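Local coordinates for beta-1,4-exocellulase (PDB 4B4H), which hydrolyses cellulose as a family 6 cellobiohydrolase (Cel6B), represented here by its catalytic domain without the cellulose-binding module, at residues G9-V14 with G71-T76; A23-G28 with Q408-L413; S201-Y206 with I274-R279. All coordinates share one frame; numbering follows the deposited sequence.

Interaction 1 of 3, residues G9-V14 with G71-T76; sequences GAKLYV and GGDPLT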
# COMPACT_ATOMS: atom_id res chain seq x y z
N GLY A 9 -12.44 -10.88 15.32
CA GLY A 9 -12.24 -11.90 16.35
C GLY A 9 -10.93 -12.68 16.26
O GLY A 9 -10.87 -13.85 16.63
N ALA A 10 -9.90 -12.03 15.73
CA ALA A 10 -8.60 -12.65 15.56
C ALA A 10 -7.52 -11.85 16.27
O ALA A 10 -7.58 -10.62 16.31
CB ALA A 10 -8.28 -12.77 14.08
N LYS A 11 -6.54 -12.55 16.84
CA LYS A 11 -5.27 -11.94 17.22
C LYS A 11 -4.51 -11.59 15.93
O LYS A 11 -4.73 -12.21 14.89
CB LYS A 11 -4.42 -12.91 18.04
CG LYS A 11 -4.74 -12.99 19.53
CD LYS A 11 -5.54 -14.23 19.86
CE LYS A 11 -5.00 -14.94 21.09
NZ LYS A 11 -5.98 -15.89 21.70
N LEU A 12 -3.63 -10.61 16.00
CA LEU A 12 -2.82 -10.25 14.84
C LEU A 12 -1.35 -10.64 15.04
O LEU A 12 -0.78 -10.46 16.11
CB LEU A 12 -2.94 -8.75 14.50
CG LEU A 12 -4.31 -8.06 14.64
CD1 LEU A 12 -4.18 -6.55 14.43
CD2 LEU A 12 -5.38 -8.66 13.73
N TYR A 13 -0.75 -11.19 13.98
CA TYR A 13 0.67 -11.56 13.97
C TYR A 13 1.58 -10.40 14.38
O TYR A 13 1.37 -9.28 13.94
CB TYR A 13 1.07 -12.01 12.56
CG TYR A 13 2.49 -12.50 12.45
CD1 TYR A 13 2.91 -13.63 13.15
CD2 TYR A 13 3.43 -11.83 11.65
CE1 TYR A 13 4.21 -14.09 13.05
CE2 TYR A 13 4.74 -12.29 11.55
CZ TYR A 13 5.12 -13.43 12.27
OH TYR A 13 6.40 -13.94 12.20
N VAL A 14 2.60 -10.69 15.19
CA VAL A 14 3.67 -9.71 15.47
C VAL A 14 4.98 -10.27 14.91
O VAL A 14 5.42 -11.36 15.28
CB VAL A 14 3.80 -9.37 16.98
CG1 VAL A 14 4.88 -8.32 17.22
CG2 VAL A 14 2.48 -8.86 17.53
N GLY A 71 -2.11 -19.76 19.68
CA GLY A 71 -2.54 -20.55 20.84
C GLY A 71 -3.76 -21.44 20.60
O GLY A 71 -4.27 -22.05 21.53
N GLY A 72 -4.22 -21.50 19.35
CA GLY A 72 -5.41 -22.28 19.03
C GLY A 72 -6.62 -21.43 18.69
O GLY A 72 -7.60 -21.95 18.17
N ASP A 73 -6.56 -20.13 18.99
CA ASP A 73 -7.61 -19.17 18.64
C ASP A 73 -7.29 -18.53 17.29
O ASP A 73 -6.14 -18.59 16.84
CB ASP A 73 -7.71 -18.07 19.71
CG ASP A 73 -8.02 -18.62 21.09
OD1 ASP A 73 -9.08 -19.27 21.26
OD2 ASP A 73 -7.20 -18.40 22.01
N PRO A 74 -8.30 -17.92 16.62
CA PRO A 74 -8.01 -17.28 15.33
C PRO A 74 -6.90 -16.23 15.38
O PRO A 74 -6.86 -15.42 16.30
CB PRO A 74 -9.35 -16.66 14.93
CG PRO A 74 -10.38 -17.51 15.61
CD PRO A 74 -9.75 -17.89 16.92
N LEU A 75 -5.99 -16.26 14.41
CA LEU A 75 -4.92 -15.27 14.27
C LEU A 75 -4.71 -14.95 12.79
O LEU A 75 -4.90 -15.82 11.94
CB LEU A 75 -3.61 -15.74 14.92
CG LEU A 75 -2.45 -14.73 14.91
CD1 LEU A 75 -1.65 -14.73 16.21
CD2 LEU A 75 -1.52 -14.96 13.72
N THR A 76 -4.27 -13.72 12.52
CA THR A 76 -4.20 -13.15 11.19
C THR A 76 -2.82 -12.58 10.92
O THR A 76 -2.32 -11.73 11.67
CB THR A 76 -5.30 -12.09 11.03
OG1 THR A 76 -6.56 -12.73 11.26
CG2 THR A 76 -5.31 -11.48 9.63
O HOH W 1 -8.65 -15.10 18.57
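D73 meets K11 at the start of the contact: its OD2 lies 2.8 Å from K11 NZ in a salt bridge between two exposed side chains. The lysine chain, bent at chi2 and chi3, passes over P74 O before its amine reaches the carboxylate. D73 follows two glycines, G71 and G72, whose positive phi angles turn the chain from helix 59-70 into the next strand. P74 lays its CB 4.1 Å from A10 CB, while its carbonyl oxygen accepts the K11 N-H at 2.9 Å between N and O. One water donates to both P74 O and G9 O, linking the two segments just before the first bridge.

L75 and K11 form a parallel beta bridge. The leucine has CG anti to its own N (chi1 -176°), CD1 lying 3.8 Å from K11 CB and CD2 beside the backbone of Y13; A66 of helix 59-70 packs against the same leucine. T76 faces the opposite side of the sheet, with L12; its N donates to K11 O at 2.8 Å, and its O receives Y13 N at 2.8 Å in a nearly straight bond (177°), the donor tilted 32° from the carbonyl plane. T76 OG1 lies 3.3 Å from A10 CB and is hydrogen-bonded to P6 O.

Strand 11-12 is thus added as a short parallel edge to strand 75-81 of the family's distorted alpha/beta barrel. The union rests chiefly on backbone bonds, which are largely indifferent to side-chain identity, whereas the ion pair, being exposed, probably contributes less.

Interaction 2 of 3, residues A23-G28 with Q408-L413; sequences AAEPGG and QFRELL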
# COMPACT_ATOMS: atom_id res chain seq x y z
N ALA A 23 11.66 -1.87 19.08
CA ALA A 23 11.91 -1.83 20.52
C ALA A 23 13.30 -1.29 20.86
O ALA A 23 13.51 -0.80 21.97
CB ALA A 23 11.70 -3.20 21.16
N ALA A 24 14.24 -1.41 19.92
CA ALA A 24 15.61 -0.94 20.12
C ALA A 24 15.77 0.57 20.03
O ALA A 24 16.73 1.13 20.55
CB ALA A 24 16.55 -1.62 19.14
N GLU A 25 14.84 1.23 19.34
CA GLU A 25 14.86 2.68 19.24
C GLU A 25 14.30 3.32 20.50
O GLU A 25 13.36 2.79 21.08
CB GLU A 25 14.05 3.14 18.03
CG GLU A 25 14.61 2.66 16.71
CD GLU A 25 15.85 3.41 16.28
OE1 GLU A 25 16.20 4.43 16.91
OE2 GLU A 25 16.48 2.98 15.29
N PRO A 26 14.86 4.47 20.91
CA PRO A 26 14.31 5.17 22.08
C PRO A 26 12.80 5.34 21.97
O PRO A 26 12.30 5.99 21.06
CB PRO A 26 15.02 6.53 22.05
CG PRO A 26 16.30 6.26 21.33
CD PRO A 26 16.01 5.19 20.33
N GLY A 27 12.07 4.71 22.89
CA GLY A 27 10.61 4.80 22.92
C GLY A 27 9.90 3.87 21.96
O GLY A 27 8.68 3.85 21.90
N GLY A 28 10.68 3.09 21.21
CA GLY A 28 10.15 2.16 20.22
C GLY A 28 9.33 1.02 20.79
O GLY A 28 8.52 0.42 20.09
N GLN A 408 14.19 8.20 10.28
CA GLN A 408 12.78 8.15 9.90
C GLN A 408 11.89 7.51 10.97
O GLN A 408 10.77 7.97 11.17
CB GLN A 408 12.61 7.40 8.58
CG GLN A 408 11.25 7.60 7.91
CD GLN A 408 10.92 6.51 6.90
OE1 GLN A 408 11.37 5.37 7.02
NE2 GLN A 408 10.13 6.86 5.90
N PHE A 409 12.38 6.46 11.63
CA PHE A 409 11.57 5.86 12.69
C PHE A 409 11.34 6.83 13.86
O PHE A 409 10.22 6.97 14.35
CB PHE A 409 12.14 4.52 13.18
CG PHE A 409 11.29 3.86 14.23
CD1 PHE A 409 10.26 2.98 13.88
CD2 PHE A 409 11.52 4.12 15.58
CE1 PHE A 409 9.48 2.38 14.86
CE2 PHE A 409 10.74 3.52 16.56
CZ PHE A 409 9.73 2.65 16.19
N ARG A 410 12.41 7.47 14.33
CA ARG A 410 12.26 8.48 15.39
C ARG A 410 11.27 9.59 15.04
O ARG A 410 10.46 10.00 15.89
CB ARG A 410 13.62 9.09 15.76
CG ARG A 410 14.55 8.12 16.46
CD ARG A 410 15.98 8.60 16.41
NE ARG A 410 16.24 9.82 17.18
CZ ARG A 410 17.12 10.76 16.84
NH1 ARG A 410 17.82 10.64 15.71
NH2 ARG A 410 17.29 11.82 17.60
N GLU A 411 11.31 10.08 13.81
CA GLU A 411 10.38 11.09 13.32
C GLU A 411 8.96 10.55 13.24
O GLU A 411 8.01 11.18 13.72
CB GLU A 411 10.79 11.63 11.96
CG GLU A 411 9.90 12.77 11.49
CD GLU A 411 10.40 13.45 10.24
OE1 GLU A 411 10.35 12.84 9.15
OE2 GLU A 411 10.82 14.61 10.36
N LEU A 412 8.81 9.37 12.63
CA LEU A 412 7.50 8.72 12.54
C LEU A 412 6.92 8.56 13.93
O LEU A 412 5.74 8.80 14.12
CB LEU A 412 7.56 7.37 11.83
CG LEU A 412 7.81 7.36 10.31
CD1 LEU A 412 8.19 5.98 9.80
CD2 LEU A 412 6.65 7.93 9.50
N LEU A 413 7.77 8.13 14.86
CA LEU A 413 7.36 7.89 16.23
C LEU A 413 6.93 9.18 16.94
O LEU A 413 5.92 9.17 17.62
CB LEU A 413 8.48 7.20 17.01
CG LEU A 413 8.14 6.68 18.40
CD1 LEU A 413 7.30 5.42 18.28
CD2 LEU A 413 9.40 6.39 19.18
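E25 lays its CB and CG along the ring of F409, CG 3.6 Å from F409 CD2 and CB 3.6 Å from F409 CE2. The glutamate opens a type II beta turn, E25 to G28, that follows helix 16-24, and the phenylalanine stands on helix 406-414 near the chain's C-terminus; the contact therefore ties an early turn to the last helix of the catalytic domain. F409 CG is anti to its backbone N (chi1 -178°), which carries the ring out from the helix toward the turn. The two side chains run past each other in opposite directions, and the carboxylate bends away from the ring, its OE2 hydrogen-bonded to S406 OG and W404 NE1. W404 also meets the F409 ring, its plane inclined at about 40°.

The turn is closed by G28 N donating to E25 O, 2.7 Å apart, and G28 then brings its CA to the edge of the phenyl ring, 3.9 Å from F409 CE2. A CB at G28 would come tight against that ring and clash with E25 O, so the glycine suits the position; at G27 the positive phi favours glycine as well. An alanine in place of F409 would remove the ring and would probably open a gap beneath the E25 methylenes and the G28 CA, leaving the turn less firmly seated on the helix.

R410 only skirts the contact: E25 OE1 lies near its CG, and the opposite charges stay apart. One helical turn on from F409, L413 reaches the central P26-G27 peptide of the turn, its CD2 3.5 Å from P26 O.

Interaction 3 of 3, residues S201-Y206 with I274-R279; sequences SVDIFY and IAKGFR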
# COMPACT_ATOMS: atom_id res chain seq x y z
N SER A 201 -9.91 2.26 -13.61
CA SER A 201 -9.25 1.39 -12.65
C SER A 201 -10.18 0.24 -12.26
O SER A 201 -9.76 -0.91 -12.19
CB SER A 201 -8.81 2.16 -11.41
OG SER A 201 -7.82 3.12 -11.74
N VAL A 202 -11.44 0.57 -11.99
CA VAL A 202 -12.44 -0.45 -11.62
C VAL A 202 -12.51 -1.53 -12.70
O VAL A 202 -12.52 -2.74 -12.39
CB VAL A 202 -13.83 0.17 -11.36
CG1 VAL A 202 -14.89 -0.91 -11.25
CG2 VAL A 202 -13.79 1.05 -10.11
N ASP A 203 -12.52 -1.09 -13.96
CA ASP A 203 -12.58 -2.00 -15.10
C ASP A 203 -11.39 -2.94 -15.13
O ASP A 203 -11.56 -4.15 -15.35
CB ASP A 203 -12.69 -1.23 -16.41
CG ASP A 203 -14.03 -0.54 -16.58
OD1 ASP A 203 -14.99 -0.90 -15.86
OD2 ASP A 203 -14.13 0.37 -17.44
N ILE A 204 -10.19 -2.39 -14.91
CA ILE A 204 -8.96 -3.17 -14.91
C ILE A 204 -8.85 -4.14 -13.73
O ILE A 204 -8.34 -5.24 -13.88
CB ILE A 204 -7.67 -2.30 -15.07
CG1 ILE A 204 -6.53 -3.17 -15.61
CG2 ILE A 204 -7.26 -1.61 -13.77
CD1 ILE A 204 -5.35 -2.42 -16.17
N PHE A 205 -9.35 -3.74 -12.56
CA PHE A 205 -9.41 -4.67 -11.43
C PHE A 205 -10.24 -5.90 -11.79
O PHE A 205 -9.86 -7.04 -11.48
CB PHE A 205 -10.00 -3.99 -10.19
CG PHE A 205 -9.16 -2.85 -9.65
CD1 PHE A 205 -7.78 -2.82 -9.83
CD2 PHE A 205 -9.77 -1.82 -8.94
CE1 PHE A 205 -7.03 -1.77 -9.33
CE2 PHE A 205 -9.02 -0.77 -8.43
CZ PHE A 205 -7.65 -0.74 -8.62
N TYR A 206 -11.35 -5.65 -12.49
CA TYR A 206 -12.29 -6.69 -12.88
C TYR A 206 -11.67 -7.58 -13.94
O TYR A 206 -11.77 -8.80 -13.86
CB TYR A 206 -13.60 -6.06 -13.38
CG TYR A 206 -14.71 -7.06 -13.65
CD1 TYR A 206 -15.54 -7.52 -12.61
CD2 TYR A 206 -14.92 -7.56 -14.93
CE1 TYR A 206 -16.54 -8.45 -12.85
CE2 TYR A 206 -15.93 -8.48 -15.18
CZ TYR A 206 -16.73 -8.92 -14.14
OH TYR A 206 -17.71 -9.84 -14.41
N ILE A 274 -18.56 -3.51 -6.71
CA ILE A 274 -19.67 -4.43 -6.60
C ILE A 274 -20.58 -4.30 -7.83
O ILE A 274 -20.98 -5.31 -8.40
CB ILE A 274 -20.47 -4.25 -5.30
CG1 ILE A 274 -19.56 -4.45 -4.08
CG2 ILE A 274 -21.64 -5.24 -5.25
CD1 ILE A 274 -20.26 -4.30 -2.75
N ALA A 275 -20.82 -3.06 -8.25
CA ALA A 275 -21.61 -2.77 -9.45
C ALA A 275 -21.00 -3.39 -10.71
O ALA A 275 -21.71 -3.95 -11.56
CB ALA A 275 -21.81 -1.27 -9.61
N LYS A 276 -19.67 -3.31 -10.82
CA LYS A 276 -18.92 -3.96 -11.89
C LYS A 276 -19.06 -5.49 -11.89
O LYS A 276 -19.01 -6.13 -12.96
CB LYS A 276 -17.45 -3.56 -11.80
CG LYS A 276 -16.56 -4.02 -12.95
CD LYS A 276 -16.92 -3.36 -14.27
CE LYS A 276 -16.07 -3.94 -15.40
NZ LYS A 276 -16.50 -3.52 -16.77
N GLY A 277 -19.24 -6.08 -10.71
CA GLY A 277 -19.46 -7.52 -10.61
C GLY A 277 -18.65 -8.28 -9.58
O GLY A 277 -18.54 -9.50 -9.67
N PHE A 278 -18.09 -7.57 -8.61
CA PHE A 278 -17.42 -8.20 -7.48
C PHE A 278 -18.45 -8.61 -6.42
O PHE A 278 -19.59 -8.14 -6.45
CB PHE A 278 -16.37 -7.25 -6.88
CG PHE A 278 -15.08 -7.21 -7.66
CD1 PHE A 278 -14.07 -8.13 -7.39
CD2 PHE A 278 -14.89 -6.28 -8.67
CE1 PHE A 278 -12.89 -8.11 -8.11
CE2 PHE A 278 -13.70 -6.26 -9.40
CZ PHE A 278 -12.70 -7.17 -9.11
N ARG A 279 -18.03 -9.48 -5.51
CA ARG A 279 -18.93 -10.02 -4.48
C ARG A 279 -19.46 -8.92 -3.57
O ARG A 279 -18.72 -8.01 -3.21
CB ARG A 279 -18.21 -11.07 -3.64
CG ARG A 279 -17.80 -12.32 -4.41
CD ARG A 279 -17.27 -13.37 -3.45
NE ARG A 279 -18.21 -13.57 -2.35
CZ ARG A 279 -18.98 -14.64 -2.21
NH1 ARG A 279 -18.91 -15.64 -3.08
NH2 ARG A 279 -19.81 -14.73 -1.18
O HOH W 2 -13.61 -4.71 -17.41
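Helix 198-209 meets the C-terminal end of helix 262-276 where the latter stops, the closest CA pair being Y206 and K276 at 7.2 Å, and G277 leaves the helix with positive phi. K276 buries the largest area, with Y206 next. The lysine CG is anti to the backbone N (chi1 -173°) and the chain kinks at chi2 (66°), so that its methylenes run along Y206, CG 3.6 Å from Y206 CB, while K276 CB touches V202 CG1 at 3.7 Å. The extended remainder brings the amine to D203, crossing that side chain at about a right angle; K276 NZ and D203 OD1 form a salt bridge at 3.2 Å, weak as a hydrogen bond. A water that donates to D203 O also accepts, weakly, from the amine.

These two helices are outer helices of the family 6 alpha/beta barrel, packed round the parallel strands, and V202 and F205 continue the apolar seam onto L273 of helix 262-276. G277 packs close to Y206, its CA 3.8 Å from Y206 CE1; a CB there would clash with that atom, and the glycine's backbone angles would press any CB against the preceding carbonyl oxygen.

Past the glycine, F278 packs against the edge of the Y206 ring in an offset edge-to-face pair, the tyrosine edge toward the phenyl face, with centroids 5.9 Å apart and planes at 84°. F278 CZ also lies 3.7 Å from F205 O, which sits at the edge of the phenyl ring. F222 of strand 221-224 meets the same phenylalanine edge-to-face.

In the fold
All three contacts lie toward the periphery, each partly buried, with centres about 19 to 22 Å from the centre of the chain. Interaction 1 alone is a sheet contact, adding strand 11-12 to strand 75-81 through backbone hydrogen bonds. Interaction 2 seats a turn on the last helix by apolar contact without such bonds, and interaction 3 joins helix 198-209 to the end of helix 262-276 and the loop after it through aromatic packing and a lysine-aspartate pair. Strand 11-12 and helix 16-24 follow each other, so interactions 1 and 2 fix successive parts of the N-terminal region, with nearest atoms about 9 Å apart. Interaction 3 lies across the chain's centre from interaction 2, their centres about 40 Å apart.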